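Local coordinates for acyl-coenzyme A oxidase (Caenorhabditis elegans, PDB 5K3H), which catalyses the FAD-dependent desaturation of acyl-CoAs to (2E)-enoyl-CoAs, passing electrons to oxygen to give hydrogen peroxide, in the first step of peroxisomal beta-oxidation, at residues T168-F176 and T270-Y278. Residues are numbered along the deposited sequence; the frame is centred on the assembly and turned at random.
Sequences TYDIGTQEF and TKVEADGTY
The phenol OH of Tyr169 donates a hydrogen bond to Ala274 O, 2.8 Å away, arriving 37° off the plane of the carbonyl while the oxygen lies at the edge of the ring. With CG anti to the backbone N (chi1 -175°), the ring is carried out from strand 166-170 to the type I turn Glu273-Gly276, where its CE2 comes within 3.4 Å of Gly276 CA. Gly276, at a positive phi of 90°, packs without a side chain against the ring and beside Ile171. Val272 CG1 sits over the centre of one ring face, 4.3 Å above it, and also meets Phe176 CZ. A phenylalanine in place of Tyr169 would probably leave Ala274 O without its hydroxyl partner and the turn without its one hydrogen bond to the 168-176 segment. Nearer the surface, the extended Gln174 chain brings NE2 to 3.3 Å from Ala274 CB. Each loop is braced from within: Asp170 OD1 accepts from Thr173 N, and Asp275 OD1 from Thr277 N in an Asx turn. Two beta hairpins thus meet at their turns, the first with a G1 bulge at Gln174-Glu175 opposite Asp170, at the margin of the beta domain of the acyl-CoA oxidase fold.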
loop_
_atom_site.group_PDB
_atom_site.type_symbol
_atom_site.label_atom_id
_atom_site.label_comp_id
_atom_site.label_asym_id
_atom_site.label_seq_id
_atom_site.Cartn_x
_atom_site.Cartn_y
_atom_site.Cartn_z
ATOM N N THR B 168 30.513 -15.253 24.724
ATOM C CA THR B 168 31.730 -15.020 25.481
ATOM C C THR B 168 32.487 -16.337 25.548
ATOM O O THR B 168 31.907 -17.378 25.903
ATOM C CB THR B 168 31.443 -14.488 26.893
ATOM O OG1 THR B 168 30.650 -13.292 26.828
ATOM C CG2 THR B 168 32.743 -14.158 27.608
ATOM N N TYR B 169 33.752 -16.308 25.133
ATOM C CA TYR B 169 34.536 -17.531 25.099
ATOM C C TYR B 169 34.996 -17.870 26.510
ATOM O O TYR B 169 35.717 -17.087 27.140
ATOM C CB TYR B 169 35.738 -17.414 24.167
ATOM C CG TYR B 169 36.421 -18.753 24.088
ATOM C CD1 TYR B 169 35.678 -19.887 23.785
ATOM C CD2 TYR B 169 37.778 -18.906 24.350
ATOM C CE1 TYR B 169 36.258 -21.122 23.716
ATOM C CE2 TYR B 169 38.375 -20.158 24.280
ATOM C CZ TYR B 169 37.601 -21.261 23.962
ATOM O OH TYR B 169 38.126 -22.531 23.887
ATOM N N ASP B 170 34.597 -19.049 26.988
ATOM C CA ASP B 170 34.970 -19.559 28.303
ATOM C C ASP B 170 36.144 -20.516 28.114
ATOM O O ASP B 170 35.953 -21.673 27.731
ATOM C CB ASP B 170 33.765 -20.246 28.935
ATOM C CG ASP B 170 34.030 -20.712 30.353
ATOM O OD1 ASP B 170 35.189 -21.061 30.679
ATOM O OD2 ASP B 170 33.064 -20.741 31.152
ATOM N N ILE B 171 37.358 -20.033 28.400
ATOM C CA ILE B 171 38.578 -20.800 28.133
ATOM C C ILE B 171 38.669 -22.031 29.027
ATOM O O ILE B 171 39.205 -23.069 28.619
ATOM C CB ILE B 171 39.817 -19.900 28.274
ATOM C CG1 ILE B 171 39.728 -18.696 27.319
ATOM C CG2 ILE B 171 41.096 -20.697 28.012
ATOM C CD1 ILE B 171 40.840 -17.659 27.496
ATOM N N GLY B 172 38.185 -21.933 30.265
ATOM C CA GLY B 172 38.259 -23.068 31.163
ATOM C C GLY B 172 37.484 -24.268 30.655
ATOM O O GLY B 172 37.969 -25.400 30.718
ATOM N N THR B 173 36.280 -24.037 30.136
ATOM C CA THR B 173 35.390 -25.108 29.699
ATOM C C THR B 173 35.364 -25.304 28.187
ATOM O O THR B 173 34.610 -26.155 27.706
ATOM C CB THR B 173 33.976 -24.842 30.207
ATOM O OG1 THR B 173 33.446 -23.665 29.574
ATOM C CG2 THR B 173 34.023 -24.609 31.705
ATOM N N GLN B 174 36.111 -24.500 27.431
ATOM C CA GLN B 174 36.116 -24.545 25.969
ATOM C C GLN B 174 34.700 -24.501 25.406
ATOM O O GLN B 174 34.282 -25.367 24.625
ATOM C CB GLN B 174 36.850 -25.781 25.468
ATOM C CG GLN B 174 38.352 -25.756 25.710
ATOM C CD GLN B 174 38.953 -27.105 25.440
ATOM O OE1 GLN B 174 39.280 -27.837 26.371
ATOM N NE2 GLN B 174 39.060 -27.470 24.156
ATOM N N GLU B 175 33.961 -23.471 25.813
ATOM C CA GLU B 175 32.575 -23.259 25.430
ATOM C C GLU B 175 32.347 -21.786 25.150
ATOM O O GLU B 175 33.054 -20.929 25.688
ATOM C CB GLU B 175 31.623 -23.710 26.528
ATOM C CG GLU B 175 31.423 -25.195 26.654
ATOM C CD GLU B 175 30.634 -25.510 27.889
ATOM O OE1 GLU B 175 31.009 -25.008 28.972
ATOM O OE2 GLU B 175 29.599 -26.192 27.776
ATOM N N PHE B 176 31.360 -21.496 24.300
ATOM C CA PHE B 176 30.810 -20.146 24.178
ATOM C C PHE B 176 29.563 -20.015 25.039
ATOM O O PHE B 176 28.723 -20.923 25.058
ATOM C CB PHE B 176 30.510 -19.797 22.719
ATOM C CG PHE B 176 31.752 -19.546 21.919
ATOM C CD1 PHE B 176 32.370 -18.306 21.956
ATOM C CD2 PHE B 176 32.345 -20.566 21.206
ATOM C CE1 PHE B 176 33.528 -18.063 21.259
ATOM C CE2 PHE B 176 33.505 -20.342 20.508
ATOM C CZ PHE B 176 34.100 -19.078 20.527
ATOM N N THR B 270 37.351 -18.087 10.044
ATOM C CA THR B 270 37.843 -17.625 11.329
ATOM C C THR B 270 38.079 -18.821 12.238
ATOM O O THR B 270 37.282 -19.756 12.249
ATOM C CB THR B 270 36.818 -16.664 11.973
ATOM O OG1 THR B 270 36.645 -15.492 11.160
ATOM C CG2 THR B 270 37.186 -16.312 13.381
ATOM N N LYS B 271 39.179 -18.807 12.985
ATOM C CA LYS B 271 39.446 -19.859 13.957
ATOM C C LYS B 271 39.593 -19.264 15.347
ATOM O O LYS B 271 40.132 -18.161 15.509
ATOM C CB LYS B 271 40.704 -20.699 13.610
ATOM C CG LYS B 271 40.504 -21.719 12.481
ATOM C CD LYS B 271 40.396 -21.073 11.094
ATOM C CE LYS B 271 40.163 -22.125 10.011
ATOM N NZ LYS B 271 40.158 -21.520 8.647
ATOM N N VAL B 272 39.080 -19.998 16.336
ATOM C CA VAL B 272 39.380 -19.769 17.744
ATOM C C VAL B 272 39.828 -21.108 18.311
ATOM O O VAL B 272 39.043 -22.067 18.339
ATOM C CB VAL B 272 38.174 -19.207 18.528
ATOM C CG1 VAL B 272 38.412 -19.271 20.029
ATOM C CG2 VAL B 272 37.890 -17.768 18.107
ATOM N N GLU B 273 41.084 -21.172 18.761
ATOM C CA GLU B 273 41.657 -22.405 19.283
ATOM C C GLU B 273 41.206 -22.597 20.719
ATOM O O GLU B 273 40.620 -21.701 21.331
ATOM C CB GLU B 273 43.179 -22.392 19.135
ATOM C CG GLU B 273 43.565 -21.987 17.714
ATOM C CD GLU B 273 45.037 -22.154 17.393
ATOM O OE1 GLU B 273 45.878 -21.673 18.186
ATOM O OE2 GLU B 273 45.360 -22.745 16.337
ATOM N N ALA B 274 41.429 -23.815 21.236
ATOM C CA ALA B 274 41.004 -24.147 22.597
ATOM C C ALA B 274 41.541 -23.171 23.633
ATOM O O ALA B 274 40.857 -22.861 24.612
ATOM C CB ALA B 274 41.452 -25.563 22.948
ATOM N N ASP B 275 42.766 -22.684 23.447
ATOM C CA ASP B 275 43.315 -21.684 24.357
ATOM C C ASP B 275 42.686 -20.295 24.177
ATOM O O ASP B 275 43.101 -19.358 24.869
ATOM C CB ASP B 275 44.847 -21.674 24.284
ATOM C CG ASP B 275 45.389 -21.218 22.958
ATOM O OD1 ASP B 275 44.626 -20.832 22.042
ATOM O OD2 ASP B 275 46.627 -21.252 22.837
ATOM N N GLY B 276 41.767 -20.121 23.221
ATOM C CA GLY B 276 41.218 -18.818 22.919
ATOM C C GLY B 276 41.941 -18.013 21.870
ATOM O O GLY B 276 41.527 -16.875 21.604
ATOM N N THR B 277 43.011 -18.546 21.284
ATOM C CA THR B 277 43.753 -17.809 20.272
ATOM C C THR B 277 42.885 -17.630 19.038
ATOM O O THR B 277 42.271 -18.589 18.557
ATOM C CB THR B 277 45.039 -18.554 19.898
ATOM O OG1 THR B 277 45.773 -18.881 21.086
ATOM C CG2 THR B 277 45.910 -17.726 18.951
ATOM N N TYR B 278 42.853 -16.398 18.525
ATOM C CA TYR B 278 42.023 -15.995 17.389
ATOM C C TYR B 278 42.882 -15.825 16.140
ATOM O O TYR B 278 43.838 -15.040 16.142
ATOM C CB TYR B 278 41.314 -14.679 17.701
ATOM C CG TYR B 278 40.372 -14.183 16.643
ATOM C CD1 TYR B 278 39.118 -14.730 16.507
ATOM C CD2 TYR B 278 40.732 -13.137 15.791
ATOM C CE1 TYR B 278 38.243 -14.255 15.563
ATOM C CE2 TYR B 278 39.850 -12.645 14.824
ATOM C CZ TYR B 278 38.603 -13.217 14.708
ATOM O OH TYR B 278 37.689 -12.776 13.752
#